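NAD(P)H-flavin oxidoreductase (Agrobacterium tumefaciens str. C58, PDB 2FRE) probably uses its bound FMN to pass electrons from NAD(P)H to a flavin or other acceptor, as in the nitroreductase family, working as a dimer. Local coordinates at residues M31-L37 / Y59-D63; I138-I143 / K154-G158. All blocks are in the same frame, centred on the assembly; numbering follows the deposited sequence.

Contact 1 (M31-L37 / Y59-D63); sequences MPKEHLL and YAHKD
The imidazole of His-61, at the end of strand 55-61, lies against Lys-33 and Leu-36 in the first turn of helix 33-44, where helix meets sheet in the alpha+beta fold of the nitroreductase family. Helix and strand segments run nearly antiparallel, 156° between their directions and 10.6 Å apart at closest approach, so side chains and water fill the gap.

The packing is centred on the two rings of the strand. Lys-33 lays its aliphatic chain over one face of the His-61 ring: CE sits 3.8 Å from the ring centroid, only 16° off the normal, a CH-pi contact. The bend at chi2 (65°) folds the lysine back over the imidazole. One methyl of Leu-36 touches both rings obliquely, CD2 lying 3.4 Å from Tyr-59 CD1 and 3.6 Å from His-61 NE2. Leu-37 brings its own CD2 to the Tyr-59 hydroxyl. Leu-36 and His-61 also rest on Val-87 of strand 87-98; at the dimer interface Leu-37 packs on Tyr-11 of the second subunit.

Polar links across the gap go through water. One water in the imidazole plane joins ND1 to the Met-31 N-H, and a second, also in plane, joins NE2 to the Lys-33 carbonyl; together they would help hold the ring's rotation. Toward the outside, Lys-33 NZ and Asp-63 OD1 are 4.5 Å apart, beyond a salt bridge. A third water spans them, accepting from Lys-33 NZ at 3.1 Å and donating to Asp-63 OD1 at 2.6 Å.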
loop_
_atom_site.group_PDB
_atom_site.type_symbol
_atom_site.label_atom_id
_atom_site.label_comp_id
_atom_site.label_asym_id
_atom_site.label_seq_id
_atom_site.Cartn_x
_atom_site.Cartn_y
_atom_site.Cartn_z
HETATM N N MSE A 31 22.432 -1.340 -9.649
HETATM C CA MSE A 31 21.939 -2.027 -8.462
HETATM C C MSE A 31 22.116 -3.517 -8.663
HETATM O O MSE A 31 21.739 -4.040 -9.701
HETATM C CB MSE A 31 20.452 -1.773 -8.228
HETATM C CG MSE A 31 19.894 -2.571 -7.059
HETATM SE SE MSE A 31 17.952 -2.339 -6.816
HETATM C CE MSE A 31 17.964 -0.394 -6.439
ATOM N N PRO A 32 22.671 -4.213 -7.667
ATOM C CA PRO A 32 22.819 -5.659 -7.833
ATOM C C PRO A 32 21.498 -6.324 -8.222
ATOM O O PRO A 32 20.432 -5.931 -7.714
ATOM C CB PRO A 32 23.316 -6.114 -6.457
ATOM C CG PRO A 32 24.030 -4.945 -5.917
ATOM C CD PRO A 32 23.222 -3.752 -6.385
ATOM N N LYS A 33 21.544 -7.277 -9.151
ATOM C CA LYS A 33 20.310 -7.949 -9.601
ATOM C C LYS A 33 19.512 -8.531 -8.429
ATOM O O LYS A 33 18.267 -8.414 -8.408
ATOM C CB LYS A 33 20.604 -9.034 -10.652
ATOM C CG LYS A 33 20.463 -8.560 -12.131
ATOM C CD LYS A 33 21.481 -7.498 -12.511
ATOM C CE LYS A 33 21.241 -6.886 -13.913
ATOM N NZ LYS A 33 20.604 -7.825 -14.902
ATOM N N GLU A 34 20.212 -9.148 -7.464
ATOM C CA GLU A 34 19.550 -9.786 -6.302
ATOM C C GLU A 34 18.831 -8.773 -5.403
ATOM O O GLU A 34 17.804 -9.104 -4.774
ATOM C CB GLU A 34 20.546 -10.587 -5.450
ATOM C CG GLU A 34 19.867 -11.563 -4.448
ATOM C CD GLU A 34 20.762 -12.001 -3.269
ATOM O OE1 GLU A 34 21.107 -11.163 -2.393
ATOM O OE2 GLU A 34 21.090 -13.201 -3.203
ATOM N N HIS A 35 19.377 -7.557 -5.330
ATOM C CA HIS A 35 18.759 -6.484 -4.553
ATOM C C HIS A 35 17.391 -6.154 -5.136
ATOM O O HIS A 35 16.428 -6.049 -4.384
ATOM C CB HIS A 35 19.653 -5.238 -4.483
ATOM C CG HIS A 35 20.788 -5.363 -3.508
ATOM N ND1 HIS A 35 21.641 -4.318 -3.215
ATOM C CD2 HIS A 35 21.185 -6.397 -2.733
ATOM C CE1 HIS A 35 22.531 -4.713 -2.326
ATOM N NE2 HIS A 35 22.278 -5.971 -2.013
ATOM N N LEU A 36 17.283 -6.045 -6.469
ATOM C CA LEU A 36 15.968 -5.738 -7.066
ATOM C C LEU A 36 14.982 -6.874 -6.853
ATOM O O LEU A 36 13.808 -6.643 -6.585
ATOM C CB LEU A 36 16.047 -5.414 -8.564
ATOM C CG LEU A 36 14.687 -5.019 -9.192
ATOM C CD1 LEU A 36 14.085 -3.831 -8.524
ATOM C CD2 LEU A 36 14.852 -4.734 -10.683
ATOM N N LEU A 37 15.469 -8.100 -6.966
ATOM C CA LEU A 37 14.630 -9.272 -6.767
ATOM C C LEU A 37 14.126 -9.363 -5.312
ATOM O O LEU A 37 12.949 -9.682 -5.064
ATOM C CB LEU A 37 15.374 -10.540 -7.244
ATOM C CG LEU A 37 15.525 -10.642 -8.778
ATOM C CD1 LEU A 37 16.421 -11.794 -9.171
ATOM C CD2 LEU A 37 14.177 -10.795 -9.491
ATOM N N TYR A 59 10.151 -4.469 -15.183
ATOM C CA TYR A 59 11.317 -3.721 -14.740
ATOM C C TYR A 59 12.501 -3.761 -15.705
ATOM O O TYR A 59 12.630 -4.668 -16.536
ATOM C CB TYR A 59 11.744 -4.221 -13.353
ATOM C CG TYR A 59 12.271 -5.643 -13.328
ATOM C CD1 TYR A 59 13.612 -5.916 -13.602
ATOM C CD2 TYR A 59 11.427 -6.713 -13.047
ATOM C CE1 TYR A 59 14.098 -7.227 -13.577
ATOM C CE2 TYR A 59 11.897 -8.006 -13.018
ATOM C CZ TYR A 59 13.232 -8.253 -13.291
ATOM O OH TYR A 59 13.685 -9.547 -13.243
ATOM N N ALA A 60 13.368 -2.763 -15.556
ATOM C CA ALA A 60 14.615 -2.651 -16.307
ATOM C C ALA A 60 15.707 -2.033 -15.422
ATOM O O ALA A 60 15.451 -1.070 -14.695
ATOM C CB ALA A 60 14.402 -1.811 -17.547
ATOM N N HIS A 61 16.901 -2.613 -15.466
ATOM C CA HIS A 61 18.085 -2.012 -14.841
ATOM C C HIS A 61 18.699 -0.959 -15.754
ATOM O O HIS A 61 18.563 -1.004 -16.978
ATOM C CB HIS A 61 19.144 -3.075 -14.555
ATOM C CG HIS A 61 18.821 -3.955 -13.389
ATOM N ND1 HIS A 61 19.265 -3.685 -12.109
ATOM C CD2 HIS A 61 18.123 -5.116 -13.313
ATOM C CE1 HIS A 61 18.833 -4.631 -11.295
ATOM N NE2 HIS A 61 18.150 -5.517 -12.002
ATOM N N LYS A 62 19.430 -0.044 -15.143
ATOM C CA LYS A 62 20.173 0.981 -15.867
ATOM C C LYS A 62 21.047 0.438 -17.017
ATOM O O LYS A 62 21.179 1.117 -18.041
ATOM C CB LYS A 62 21.053 1.774 -14.898
ATOM C CG LYS A 62 21.091 3.234 -15.216
ATOM C CD LYS A 62 22.488 3.743 -15.255
ATOM C CE LYS A 62 22.484 5.251 -15.445
ATOM N NZ LYS A 62 21.244 5.807 -14.833
ATOM N N ASP A 63 21.599 -0.777 -16.866
ATOM C CA ASP A 63 22.395 -1.456 -17.942
ATOM C C ASP A 63 21.609 -2.231 -19.011
ATOM O O ASP A 63 22.201 -2.884 -19.872
ATOM C CB ASP A 63 23.444 -2.407 -17.338
ATOM C CG ASP A 63 22.843 -3.723 -16.780
ATOM O OD1 ASP A 63 21.630 -3.812 -16.538
ATOM O OD2 ASP A 63 23.618 -4.682 -16.553
HETATM O O HOH W 1 20.786 -1.378 -12.042
HETATM O O HOH W 2 17.191 -7.853 -10.860
HETATM O O HOH W 3 19.954 -5.732 -17.070
#

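Contact 2 (I138-I143 / K154-G158); sequences IFKDRI and KVEAG
Beside the FMN site of this nitroreductase-type fold, strand 153-162 carries a classic beta bulge, Glu-156 and Ala-157 both facing Val-91, and just before it Val-155 packs against the start of helix 140-146. The Ala-157 side chain comes within about 4 Å of the flavin, while Val-155 points the other way, toward the helix.

Val-155 is the apolar centre. Its CG1 meets Ile-138 CD1 at 3.9 Å, its CG2 meets Ile-143 CG2 at the same distance, and the CG of Lys-140 lies against CB and CG1. Ile-138 reaches farther along the strand: CG1 stands between the backbone N and the carbonyl carbon (chi1 64°), and the extended branch carries CD1 to 3.7 Å from Gly-158 N.

Lys-140, extended beyond CG, runs past Val-155 to its carbonyl, where NZ donates to Val-155 O at 3.0 Å with a C=O...N angle of 166°. The same oxygen accepts from Lys-154 NZ, which comes from above the carbonyl plane. The two ammonium nitrogens are thus only 3.1 Å apart, a closeness that would probably favour a neutral form for one of them. Glu-156 offers opposite charge: OE1 forms a salt bridge with Lys-154 NZ, and OE2 is held by Ser-93 and Ser-111. A water donates to Glu-156 O at 2.6 Å; its approach to Lys-140 NZ is modelled very short and is doubtful in detail.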
loop_
_atom_site.group_PDB
_atom_site.type_symbol
_atom_site.label_atom_id
_atom_site.label_comp_id
_atom_site.label_asym_id
_atom_site.label_seq_id
_atom_site.Cartn_x
_atom_site.Cartn_y
_atom_site.Cartn_z
ATOM N N ILE A 138 3.441 9.601 -16.531
ATOM C CA ILE A 138 3.907 8.533 -17.405
ATOM C C ILE A 138 2.897 8.344 -18.525
ATOM O O ILE A 138 1.729 8.695 -18.368
ATOM C CB ILE A 138 4.041 7.197 -16.632
ATOM C CG1 ILE A 138 2.682 6.696 -16.126
ATOM C CG2 ILE A 138 4.999 7.329 -15.444
ATOM C CD1 ILE A 138 2.800 5.436 -15.304
ATOM N N PHE A 139 3.339 7.774 -19.647
ATOM C CA PHE A 139 2.455 7.560 -20.792
ATOM C C PHE A 139 1.843 6.154 -20.700
ATOM O O PHE A 139 2.416 5.196 -21.210
ATOM C CB PHE A 139 3.243 7.724 -22.103
ATOM C CG PHE A 139 3.851 9.090 -22.302
ATOM C CD1 PHE A 139 3.067 10.172 -22.667
ATOM C CD2 PHE A 139 5.213 9.276 -22.194
ATOM C CE1 PHE A 139 3.628 11.415 -22.883
ATOM C CE2 PHE A 139 5.781 10.512 -22.388
ATOM C CZ PHE A 139 4.987 11.584 -22.746
ATOM N N LYS A 140 0.685 6.026 -20.046
ATOM C CA LYS A 140 0.118 4.706 -19.730
ATOM C C LYS A 140 -0.249 3.873 -20.969
ATOM O O LYS A 140 -0.013 2.667 -20.996
ATOM C CB LYS A 140 -1.129 4.823 -18.831
ATOM C CG LYS A 140 -0.858 5.216 -17.384
ATOM C CD LYS A 140 -2.182 5.174 -16.597
ATOM C CE LYS A 140 -2.024 5.491 -15.108
ATOM N NZ LYS A 140 -3.273 5.113 -14.286
ATOM N N ASP A 141 -0.846 4.508 -21.972
ATOM C CA ASP A 141 -1.208 3.808 -23.199
ATOM C C ASP A 141 0.028 3.344 -23.961
ATOM O O ASP A 141 0.045 2.232 -24.475
ATOM C CB ASP A 141 -2.104 4.676 -24.080
ATOM C CG ASP A 141 -3.500 4.834 -23.510
ATOM O OD1 ASP A 141 -3.874 4.065 -22.609
ATOM O OD2 ASP A 141 -4.241 5.720 -23.973
ATOM N N ARG A 142 1.067 4.176 -24.016
ATOM C CA ARG A 142 2.331 3.771 -24.647
ATOM C C ARG A 142 3.001 2.644 -23.857
ATOM O O ARG A 142 3.604 1.746 -24.445
ATOM C CB ARG A 142 3.320 4.938 -24.760
ATOM C CG ARG A 142 2.810 6.167 -25.489
ATOM C CD ARG A 142 3.935 7.181 -25.671
ATOM N NE ARG A 142 3.414 8.493 -26.052
ATOM C CZ ARG A 142 4.137 9.609 -26.091
ATOM N NH1 ARG A 142 5.419 9.589 -25.788
ATOM N NH2 ARG A 142 3.570 10.759 -26.439
ATOM N N ILE A 143 2.926 2.703 -22.529
ATOM C CA ILE A 143 3.439 1.611 -21.696
ATOM C C ILE A 143 2.760 0.282 -22.045
ATOM O O ILE A 143 3.425 -0.745 -22.232
ATOM C CB ILE A 143 3.291 1.937 -20.164
ATOM C CG1 ILE A 143 4.271 3.057 -19.785
ATOM C CG2 ILE A 143 3.541 0.707 -19.306
ATOM C CD1 ILE A 143 3.846 3.851 -18.563
ATOM N N LYS A 154 -4.042 -3.055 -15.746
ATOM C CA LYS A 154 -3.977 -1.613 -15.586
ATOM C C LYS A 154 -2.575 -1.161 -15.138
ATOM O O LYS A 154 -1.961 -1.783 -14.261
ATOM C CB LYS A 154 -5.024 -1.184 -14.557
ATOM C CG LYS A 154 -4.922 0.242 -14.098
ATOM C CD LYS A 154 -6.076 0.641 -13.205
ATOM C CE LYS A 154 -5.787 1.871 -12.381
ATOM N NZ LYS A 154 -4.716 2.720 -12.969
ATOM N N VAL A 155 -2.090 -0.077 -15.740
ATOM C CA VAL A 155 -0.854 0.562 -15.315
ATOM C C VAL A 155 -1.194 1.478 -14.133
ATOM O O VAL A 155 -1.957 2.424 -14.275
ATOM C CB VAL A 155 -0.198 1.372 -16.462
ATOM C CG1 VAL A 155 1.111 2.002 -15.990
ATOM C CG2 VAL A 155 0.041 0.477 -17.689
ATOM N N GLU A 156 -0.663 1.159 -12.969
ATOM C CA GLU A 156 -0.908 1.924 -11.762
ATOM C C GLU A 156 0.077 3.065 -11.625
ATOM O O GLU A 156 -0.328 4.202 -11.400
ATOM C CB GLU A 156 -0.787 1.027 -10.521
ATOM C CG GLU A 156 -1.773 -0.152 -10.494
ATOM C CD GLU A 156 -3.214 0.283 -10.340
ATOM O OE1 GLU A 156 -3.449 1.464 -10.004
ATOM O OE2 GLU A 156 -4.117 -0.554 -10.526
ATOM N N ALA A 157 1.372 2.762 -11.726
ATOM C CA ALA A 157 2.406 3.770 -11.513
ATOM C C ALA A 157 3.777 3.327 -12.022
ATOM O O ALA A 157 4.046 2.138 -12.157
ATOM C CB ALA A 157 2.490 4.122 -10.031
ATOM N N GLY A 158 4.634 4.297 -12.331
ATOM C CA GLY A 158 6.043 4.012 -12.555
ATOM C C GLY A 158 6.792 4.139 -11.239
ATOM O O GLY A 158 6.321 4.795 -10.319
HETATM O O HOH W 4 -2.659 5.290 -11.916
#

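Overall arrangement
Both contacts set the opening of a helix against the same antiparallel sheet, with strand 87-98 lying between strands 55-61 and 153-162; their centres are 20 Å apart and they do not touch. Contact 1 is partly buried, with the charged Lys-33 and Asp-63 exposed at its outer side, and its polar links depend on water. Contact 2 is mostly buried and lies next to the flavin; there a lysine from the helix reaches a strand carbonyl directly. Strand 153-162 also connects them, since its Ile-161 receives Met-31 and Leu-36. Each reaches the second subunit: Tyr-59 extends the sheet across the interface, while Glu-156 and Ala-157 pack on Phe-112 of that subunit.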